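Local atomic coordinates of fructose-bisphosphatase (Pyrococcus horikoshii, PDB entry 1VDW), a protein that probably hydrolyses fructose 1,6-bisphosphate to fructose 6-phosphate and phosphate with the help of magnesium, acting as a homodimer. Residues L177-L182 and T200-G205; G173-E178 and D188-I193; Y181-A186 and R210-I215. All blocks are in the same frame, centred on the assembly; numbering follows the deposited sequence.

Contact 1. Residues L177-L182 and T200-G205; sequences LELAYL and TDIAAG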
loop_
_atom_site.group_PDB
_atom_site.type_symbol
_atom_site.label_atom_id
_atom_site.label_comp_id
_atom_site.label_asym_id
_atom_site.label_seq_id
_atom_site.Cartn_x
_atom_site.Cartn_y
_atom_site.Cartn_z
ATOM N N LEU A 177 4.487 -8.726 -3.180
ATOM C CA LEU A 177 3.316 -8.717 -2.318
ATOM C C LEU A 177 2.040 -8.641 -3.125
ATOM O O LEU A 177 1.043 -9.268 -2.774
ATOM C CB LEU A 177 3.353 -7.539 -1.343
ATOM C CG LEU A 177 4.419 -7.613 -0.254
ATOM C CD1 LEU A 177 4.242 -6.435 0.678
ATOM C CD2 LEU A 177 4.302 -8.927 0.518
ATOM N N GLU A 178 2.052 -7.875 -4.207
ATOM C CA GLU A 178 0.840 -7.766 -4.993
ATOM C C GLU A 178 0.481 -9.118 -5.601
ATOM O O GLU A 178 -0.686 -9.496 -5.633
ATOM C CB GLU A 178 1.000 -6.630 -6.007
ATOM C CG GLU A 178 0.865 -5.290 -5.267
ATOM C CD GLU A 178 1.489 -4.107 -5.972
ATOM O OE1 GLU A 178 2.714 -4.128 -6.203
ATOM O OE2 GLU A 178 0.752 -3.142 -6.278
ATOM N N LEU A 179 1.485 -9.872 -6.037
ATOM C CA LEU A 179 1.238 -11.203 -6.575
ATOM C C LEU A 179 0.786 -12.147 -5.450
ATOM O O LEU A 179 -0.078 -12.999 -5.663
ATOM C CB LEU A 179 2.498 -11.734 -7.261
ATOM C CG LEU A 179 2.772 -11.072 -8.616
ATOM C CD1 LEU A 179 4.182 -11.397 -9.075
ATOM C CD2 LEU A 179 1.745 -11.554 -9.642
ATOM N N ALA A 180 1.362 -12.000 -4.259
ATOM C CA ALA A 180 0.969 -12.826 -3.121
ATOM C C ALA A 180 -0.483 -12.511 -2.748
ATOM O O ALA A 180 -1.245 -13.403 -2.367
ATOM C CB ALA A 180 1.889 -12.558 -1.931
ATOM N N TYR A 181 -0.858 -11.238 -2.844
ATOM C CA TYR A 181 -2.222 -10.830 -2.525
ATOM C C TYR A 181 -3.183 -11.461 -3.523
ATOM O O TYR A 181 -4.274 -11.894 -3.153
ATOM C CB TYR A 181 -2.358 -9.307 -2.553
ATOM C CG TYR A 181 -1.683 -8.581 -1.403
ATOM C CD1 TYR A 181 -1.076 -9.272 -0.350
ATOM C CD2 TYR A 181 -1.647 -7.189 -1.380
ATOM C CE1 TYR A 181 -0.443 -8.585 0.696
ATOM C CE2 TYR A 181 -1.022 -6.500 -0.348
ATOM C CZ TYR A 181 -0.424 -7.202 0.682
ATOM O OH TYR A 181 0.203 -6.493 1.682
ATOM N N LEU A 182 -2.785 -11.497 -4.792
ATOM C CA LEU A 182 -3.605 -12.134 -5.814
ATOM C C LEU A 182 -3.764 -13.616 -5.454
ATOM O O LEU A 182 -4.862 -14.175 -5.524
ATOM C CB LEU A 182 -2.923 -12.010 -7.177
ATOM C CG LEU A 182 -3.486 -12.858 -8.321
ATOM C CD1 LEU A 182 -4.905 -12.425 -8.651
ATOM C CD2 LEU A 182 -2.577 -12.719 -9.531
ATOM N N THR A 200 13.780 -11.570 -11.450
ATOM C CA THR A 200 14.052 -11.661 -10.019
ATOM C C THR A 200 12.935 -11.045 -9.173
ATOM O O THR A 200 12.703 -11.463 -8.033
ATOM C CB THR A 200 15.388 -10.971 -9.671
ATOM O OG1 THR A 200 15.422 -9.664 -10.262
ATOM C CG2 THR A 200 16.559 -11.788 -10.202
ATOM N N ASP A 201 12.242 -10.056 -9.732
ATOM C CA ASP A 201 11.153 -9.393 -9.020
ATOM C C ASP A 201 9.901 -10.250 -8.926
ATOM O O ASP A 201 9.192 -10.232 -7.918
ATOM C CB ASP A 201 10.732 -8.099 -9.728
ATOM C CG ASP A 201 11.798 -7.033 -9.707
ATOM O OD1 ASP A 201 12.430 -6.832 -8.651
ATOM O OD2 ASP A 201 11.983 -6.371 -10.755
ATOM N N ILE A 202 9.637 -11.009 -9.982
ATOM C CA ILE A 202 8.410 -11.785 -10.062
ATOM C C ILE A 202 8.454 -13.295 -9.920
ATOM O O ILE A 202 7.408 -13.922 -9.802
ATOM C CB ILE A 202 7.694 -11.496 -11.398
ATOM C CG1 ILE A 202 8.562 -11.981 -12.564
ATOM C CG2 ILE A 202 7.429 -10.001 -11.537
ATOM C CD1 ILE A 202 7.864 -11.948 -13.909
ATOM N N ALA A 203 9.641 -13.885 -9.930
ATOM C CA ALA A 203 9.741 -15.335 -9.872
ATOM C C ALA A 203 8.907 -16.020 -8.795
ATOM O O ALA A 203 8.070 -16.867 -9.099
ATOM C CB ALA A 203 11.203 -15.749 -9.748
ATOM N N ALA A 204 9.122 -15.656 -7.538
ATOM C CA ALA A 204 8.377 -16.290 -6.459
ATOM C C ALA A 204 6.882 -16.001 -6.543
ATOM O O ALA A 204 6.056 -16.889 -6.344
ATOM C CB ALA A 204 8.924 -15.839 -5.107
ATOM N N GLY A 205 6.538 -14.752 -6.834
ATOM C CA GLY A 205 5.140 -14.376 -6.932
ATOM C C GLY A 205 4.413 -15.155 -8.006
ATOM O O GLY A 205 3.258 -15.532 -7.828
#

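Contact 2. Residues G173-E178 and D188-I193; sequences GAIALE and DAVVDI. With EDO (1,2-ethanediol), chain C.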
loop_
_atom_site.group_PDB
_atom_site.type_symbol
_atom_site.label_atom_id
_atom_site.label_comp_id
_atom_site.label_asym_id
_atom_site.label_seq_id
_atom_site.Cartn_x
_atom_site.Cartn_y
_atom_site.Cartn_z
ATOM N N GLY A 173 4.086 -0.738 -4.760
ATOM C CA GLY A 173 5.528 -0.591 -4.734
ATOM C C GLY A 173 6.290 -1.845 -4.328
ATOM O O GLY A 173 7.470 -1.761 -3.983
ATOM N N ALA A 174 5.624 -2.998 -4.359
ATOM C CA ALA A 174 6.259 -4.282 -4.023
ATOM C C ALA A 174 5.485 -5.362 -4.768
ATOM O O ALA A 174 4.555 -5.974 -4.231
ATOM C CB ALA A 174 6.211 -4.530 -2.525
ATOM N N ILE A 175 5.881 -5.599 -6.012
ATOM C CA ILE A 175 5.192 -6.561 -6.854
ATOM C C ILE A 175 5.073 -7.962 -6.248
ATOM O O ILE A 175 4.096 -8.666 -6.505
ATOM C CB ILE A 175 5.858 -6.634 -8.258
ATOM C CG1 ILE A 175 4.834 -7.102 -9.292
ATOM C CG2 ILE A 175 7.054 -7.578 -8.246
ATOM C CD1 ILE A 175 3.742 -6.083 -9.566
ATOM N N ALA A 176 6.050 -8.374 -5.446
ATOM C CA ALA A 176 5.976 -9.697 -4.834
ATOM C C ALA A 176 4.741 -9.778 -3.951
ATOM O O ALA A 176 4.025 -10.780 -3.960
ATOM C CB ALA A 176 7.231 -9.981 -4.006
ATOM N N LEU A 177 4.487 -8.726 -3.180
ATOM C CA LEU A 177 3.316 -8.717 -2.318
ATOM C C LEU A 177 2.040 -8.641 -3.125
ATOM O O LEU A 177 1.043 -9.268 -2.774
ATOM C CB LEU A 177 3.353 -7.539 -1.343
ATOM C CG LEU A 177 4.419 -7.613 -0.254
ATOM C CD1 LEU A 177 4.242 -6.435 0.678
ATOM C CD2 LEU A 177 4.302 -8.927 0.518
ATOM N N GLU A 178 2.052 -7.875 -4.207
ATOM C CA GLU A 178 0.840 -7.766 -4.993
ATOM C C GLU A 178 0.481 -9.118 -5.601
ATOM O O GLU A 178 -0.686 -9.496 -5.633
ATOM C CB GLU A 178 1.000 -6.630 -6.007
ATOM C CG GLU A 178 0.865 -5.290 -5.267
ATOM C CD GLU A 178 1.489 -4.107 -5.972
ATOM O OE1 GLU A 178 2.714 -4.128 -6.203
ATOM O OE2 GLU A 178 0.752 -3.142 -6.278
ATOM N N ASP A 188 -7.925 -9.253 -7.687
ATOM C CA ASP A 188 -8.374 -10.087 -8.801
ATOM C C ASP A 188 -7.327 -10.154 -9.908
ATOM O O ASP A 188 -7.311 -11.097 -10.696
ATOM C CB ASP A 188 -9.680 -9.546 -9.371
ATOM C CG ASP A 188 -10.789 -9.525 -8.346
ATOM O OD1 ASP A 188 -11.288 -10.610 -7.978
ATOM O OD2 ASP A 188 -11.149 -8.417 -7.901
ATOM N N ALA A 189 -6.458 -9.149 -9.975
ATOM C CA ALA A 189 -5.414 -9.126 -10.995
ATOM C C ALA A 189 -4.256 -8.215 -10.605
ATOM O O ALA A 189 -4.393 -7.338 -9.747
ATOM C CB ALA A 189 -6.000 -8.668 -12.340
ATOM N N VAL A 190 -3.115 -8.455 -11.239
ATOM C CA VAL A 190 -1.898 -7.671 -11.059
ATOM C C VAL A 190 -1.431 -7.392 -12.479
ATOM O O VAL A 190 -1.161 -8.315 -13.254
ATOM C CB VAL A 190 -0.808 -8.449 -10.299
ATOM C CG1 VAL A 190 0.473 -7.624 -10.241
ATOM C CG2 VAL A 190 -1.287 -8.762 -8.891
ATOM N N VAL A 191 -1.341 -6.114 -12.810
ATOM C CA VAL A 191 -0.966 -5.688 -14.148
ATOM C C VAL A 191 0.209 -4.731 -14.099
ATOM O O VAL A 191 0.115 -3.660 -13.500
ATOM C CB VAL A 191 -2.155 -4.973 -14.823
ATOM C CG1 VAL A 191 -1.787 -4.553 -16.243
ATOM C CG2 VAL A 191 -3.370 -5.877 -14.821
ATOM N N ASP A 192 1.324 -5.119 -14.706
ATOM C CA ASP A 192 2.496 -4.253 -14.748
ATOM C C ASP A 192 3.014 -4.281 -16.173
ATOM O O ASP A 192 3.579 -5.285 -16.624
ATOM C CB ASP A 192 3.585 -4.739 -13.792
ATOM C CG ASP A 192 4.712 -3.727 -13.624
ATOM O OD1 ASP A 192 5.068 -3.048 -14.616
ATOM O OD2 ASP A 192 5.247 -3.619 -12.501
ATOM N N ILE A 193 2.814 -3.174 -16.878
ATOM C CA ILE A 193 3.227 -3.077 -18.271
ATOM C C ILE A 193 4.236 -1.958 -18.498
ATOM O O ILE A 193 4.278 -1.344 -19.566
ATOM C CB ILE A 193 1.988 -2.880 -19.181
ATOM C CG1 ILE A 193 1.200 -1.639 -18.750
ATOM C CG2 ILE A 193 1.091 -4.107 -19.096
ATOM C CD1 ILE A 193 -0.037 -1.364 -19.600
HETATM C C1 EDO C . 10.142 -3.659 -8.488
HETATM O O1 EDO C . 10.985 -3.187 -7.441
HETATM C C2 EDO C . 9.275 -4.816 -7.958
HETATM O O2 EDO C . 8.457 -4.365 -6.863
#

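Contact 3. Residues Y181-A186 and R210-I215; sequences YLARGA and REAGAI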
loop_
_atom_site.group_PDB
_atom_site.type_symbol
_atom_site.label_atom_id
_atom_site.label_comp_id
_atom_site.label_asym_id
_atom_site.label_seq_id
_atom_site.Cartn_x
_atom_site.Cartn_y
_atom_site.Cartn_z
ATOM N N TYR A 181 -0.858 -11.238 -2.844
ATOM C CA TYR A 181 -2.222 -10.830 -2.525
ATOM C C TYR A 181 -3.183 -11.461 -3.523
ATOM O O TYR A 181 -4.274 -11.894 -3.153
ATOM C CB TYR A 181 -2.358 -9.307 -2.553
ATOM C CG TYR A 181 -1.683 -8.581 -1.403
ATOM C CD1 TYR A 181 -1.076 -9.272 -0.350
ATOM C CD2 TYR A 181 -1.647 -7.189 -1.380
ATOM C CE1 TYR A 181 -0.443 -8.585 0.696
ATOM C CE2 TYR A 181 -1.022 -6.500 -0.348
ATOM C CZ TYR A 181 -0.424 -7.202 0.682
ATOM O OH TYR A 181 0.203 -6.493 1.682
ATOM N N LEU A 182 -2.785 -11.497 -4.792
ATOM C CA LEU A 182 -3.605 -12.134 -5.814
ATOM C C LEU A 182 -3.764 -13.616 -5.454
ATOM O O LEU A 182 -4.862 -14.175 -5.524
ATOM C CB LEU A 182 -2.923 -12.010 -7.177
ATOM C CG LEU A 182 -3.486 -12.858 -8.321
ATOM C CD1 LEU A 182 -4.905 -12.425 -8.651
ATOM C CD2 LEU A 182 -2.577 -12.719 -9.531
ATOM N N ALA A 183 -2.662 -14.231 -5.038
ATOM C CA ALA A 183 -2.650 -15.644 -4.692
ATOM C C ALA A 183 -3.600 -16.027 -3.567
ATOM O O ALA A 183 -4.132 -17.138 -3.558
ATOM C CB ALA A 183 -1.233 -16.078 -4.342
ATOM N N ARG A 184 -3.818 -15.131 -2.610
ATOM C CA ARG A 184 -4.707 -15.474 -1.505
ATOM C C ARG A 184 -6.097 -14.859 -1.606
ATOM O O ARG A 184 -6.909 -14.997 -0.692
ATOM C CB ARG A 184 -4.066 -15.124 -0.155
ATOM C CG ARG A 184 -3.866 -13.648 0.111
ATOM C CD ARG A 184 -3.338 -13.426 1.528
ATOM N NE ARG A 184 -3.049 -12.018 1.787
ATOM C CZ ARG A 184 -3.972 -11.094 2.030
ATOM N NH1 ARG A 184 -5.255 -11.421 2.066
ATOM N NH2 ARG A 184 -3.614 -9.830 2.197
ATOM N N GLY A 185 -6.367 -14.168 -2.706
ATOM C CA GLY A 185 -7.687 -13.594 -2.908
ATOM C C GLY A 185 -7.968 -12.180 -2.434
ATOM O O GLY A 185 -9.127 -11.834 -2.195
ATOM N N ALA A 186 -6.930 -11.358 -2.308
ATOM C CA ALA A 186 -7.092 -9.974 -1.872
ATOM C C ALA A 186 -7.185 -9.024 -3.068
ATOM O O ALA A 186 -7.521 -7.851 -2.910
ATOM C CB ALA A 186 -5.932 -9.579 -0.970
ATOM N N ARG A 210 0.483 -18.880 -9.408
ATOM C CA ARG A 210 0.071 -19.948 -10.309
ATOM C C ARG A 210 -0.441 -21.167 -9.564
ATOM O O ARG A 210 -1.494 -21.701 -9.899
ATOM C CB ARG A 210 1.221 -20.358 -11.224
ATOM C CG ARG A 210 1.348 -19.477 -12.430
ATOM C CD ARG A 210 2.537 -19.847 -13.279
ATOM N NE ARG A 210 2.459 -19.157 -14.561
ATOM C CZ ARG A 210 3.483 -18.986 -15.386
ATOM N NH1 ARG A 210 4.684 -19.454 -15.070
ATOM N NH2 ARG A 210 3.304 -18.333 -16.525
ATOM N N GLU A 211 0.292 -21.614 -8.551
ATOM C CA GLU A 211 -0.152 -22.785 -7.806
ATOM C C GLU A 211 -1.474 -22.502 -7.096
ATOM O O GLU A 211 -2.249 -23.421 -6.838
ATOM C CB GLU A 211 0.924 -23.225 -6.812
ATOM C CG GLU A 211 0.599 -24.495 -6.025
ATOM C CD GLU A 211 0.208 -25.683 -6.895
ATOM O OE1 GLU A 211 0.840 -25.902 -7.952
ATOM O OE2 GLU A 211 -0.729 -26.414 -6.507
ATOM N N ALA A 212 -1.735 -21.230 -6.802
ATOM C CA ALA A 212 -2.973 -20.830 -6.139
ATOM C C ALA A 212 -4.139 -20.725 -7.122
ATOM O O ALA A 212 -5.270 -20.446 -6.723
ATOM C CB ALA A 212 -2.775 -19.500 -5.418
ATOM N N GLY A 213 -3.855 -20.930 -8.406
ATOM C CA GLY A 213 -4.902 -20.881 -9.416
ATOM C C GLY A 213 -4.895 -19.692 -10.360
ATOM O O GLY A 213 -5.770 -19.575 -11.220
ATOM N N ALA A 214 -3.925 -18.798 -10.219
ATOM C CA ALA A 214 -3.863 -17.629 -11.088
ATOM C C ALA A 214 -3.294 -17.953 -12.462
ATOM O O ALA A 214 -2.550 -18.915 -12.632
ATOM C CB ALA A 214 -3.020 -16.530 -10.439
ATOM N N ILE A 215 -3.666 -17.131 -13.435
ATOM C CA ILE A 215 -3.181 -17.252 -14.799
ATOM C C ILE A 215 -2.215 -16.078 -14.927
ATOM O O ILE A 215 -2.573 -14.944 -14.599
ATOM C CB ILE A 215 -4.330 -17.095 -15.811
ATOM C CG1 ILE A 215 -5.387 -18.175 -15.558
ATOM C CG2 ILE A 215 -3.793 -17.205 -17.236
ATOM C CD1 ILE A 215 -6.677 -17.954 -16.309
#

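Contact 1. Residues L177-L182 and T200-G205
Leu179 lies against the bare backbone of Gly205, where helix 175-184 and helix 199-211 pack together in the interior of the α/β sandwich of the inositol monophosphatase superfamily. No side-chain polar group takes part; the leucine packs on main chain and on one aliphatic neighbour. Leu179 CB rests 3.8 Å from Gly205 CA, and its CD1 methyl folds over the same residue, reaching the alpha and carbonyl carbons together. Because Gly205 brings no side chain, the leucine is met by flat main chain, and the two backbones come as close as 5.0 Å between the CA atoms of Leu179 and Gly205. With CG anti to its own carbonyl carbon (chi1 -74°), the side chain leans back toward the start of its helix while reaching helix 199-211. The same CD1 also meets Ile202, 4.2 Å from Ile202 CB, while the end of the isoleucine leads away. Both side chains also pack on strand 234-239, Leu179 on Ala238 and Ile202 on Val234 and Ile236.

Polar groups lie to the side of this packing. Helix 199-211 is kinked here, since the backbone N atoms of Ala204 and Gly205 make no bond to the preceding turn. Asp201, a predicted magnesium ligand, takes no part in the packing, and its OD2 accepts a hydrogen bond from Arg198 N. With no hydrogen bond between the two segments, the contact relies on dispersion and close fit; it sets the spacing of two buried helices, one of which carries a probable metal-binding aspartate in its first turn.

Contact 2. Residues G173-E178 and D188-I193
Ile175, in the first turn of helix 175-184, packs on Val190 of strand 189-193, so that the helix of a β-α-β crossover is pressed onto the strand that follows it. The strands joined, 168-170 and 189-193, run parallel in the five-stranded sheet with strand 150-154 between them. The tight part centres on Val190, whose two methyls divide the work. CG1 takes the end of Ile175, with Ile175 CD1 at 3.7 Å from Val190 CG1; CG2 lies 3.4 Å from Glu178 O, against the helix backbone. A beta-branched valine suits this strand position because it offers one methyl to each of two residues one turn apart on the helix. Ile175 reaches it through CG1, held anti to the backbone N (chi1 -154°).

Toward Asp192 the packing slackens: Ile175 CD1 comes only within 4.1 Å of Asp192 OD2, an oxygen whose salt bridge is with Arg194. Glu178 starts toward the strand, but its carboxylate leads off to hydrogen bonds with Tyr154 OH, Ser152 OG and Leu172 N, which probably ease the burial of its charge. Glu178 OE1 stays 6.8 Å from Asp192 OD2.

The other flank of Ile175 faces the predicted metal site and holds 1,2-ethanediol, probably from the crystallisation liquor. The diol is also bonded to Asp87, a predicted magnesium ligand whose OD2 accepts a hydrogen bond from Ala176 N. At the helix start, just after Ala174 at the N-cap, Ile175 N gives EDO O2 a nearly straight hydrogen bond of 3.0 Å, at 168°.

Contact 3. Residues Y181-A186 and R210-I215
Ala183 overlaps Ala212 methyl against methyl, with Ala183 CB 3.9 Å from Ala212 CB, where the ends of two helices come together. The methyl of Ala212 also lies 3.3 Å from Ala183 O, so it meets the backbone as well as the side chain of its partner. Alanine fits both positions: the single methyl lets the backbones approach, with the CA atoms of Ala183 and Ala212 5.4 Å apart. A second apolar touch uses Ala214, past the end of helix 199-211. Leu182 CD2 reaches Ala214 CB at 3.9 Å, its CG swung anti to the backbone N (chi1 168°), which brings the branch end nearer than its first bond suggests.

Both helices end in Schellman motifs, each with a glycine of positive phi, Gly185 (91°) and Gly213 (109°); here a CB would press on the preceding carbonyl O, a conflict glycine avoids. In the first, Ala186 N returns to Tyr181 O over 2.8 Å. In the second, Gly213 N returns to Arg210 O, and the chain passes through Ala214 into strand 215-217.

Around the pair, Ala212 also touches Ser133 of strand 132-135, and Arg184 is hydrogen-bonded to Tyr125 of its own chain through NE and to Asn94 O of the second subunit through NH1. The contact therefore joins the end of helix 175-184, beside the dimer interface, to the passage between helix 199-211 and the edge strand 215-217.

How the contacts relate
Helix 175-184 is the common element. Following the chain, its N-terminal part meets strand 189-193 in contact 2, closing the shortest loop; its middle meets helix 199-211 in contact 1; its end meets the exit of that second helix in contact 3, closing the longest. Contacts 2 and 3 cross in sequence, whereas 1 and 3 begin on overlapping stretches. Leu182 links contacts 2 and 3, since its CD1 lies 3.4 Å from Asp188 O. Contact 2 also touches contact 1, with Ile175 CG2 3.4 Å from Asp201 O. Together they tie helix 175-184 to strand 189-193, to helix 199-211 and to the turn leading into strand 215-217, from the predicted metal site to the dimer interface.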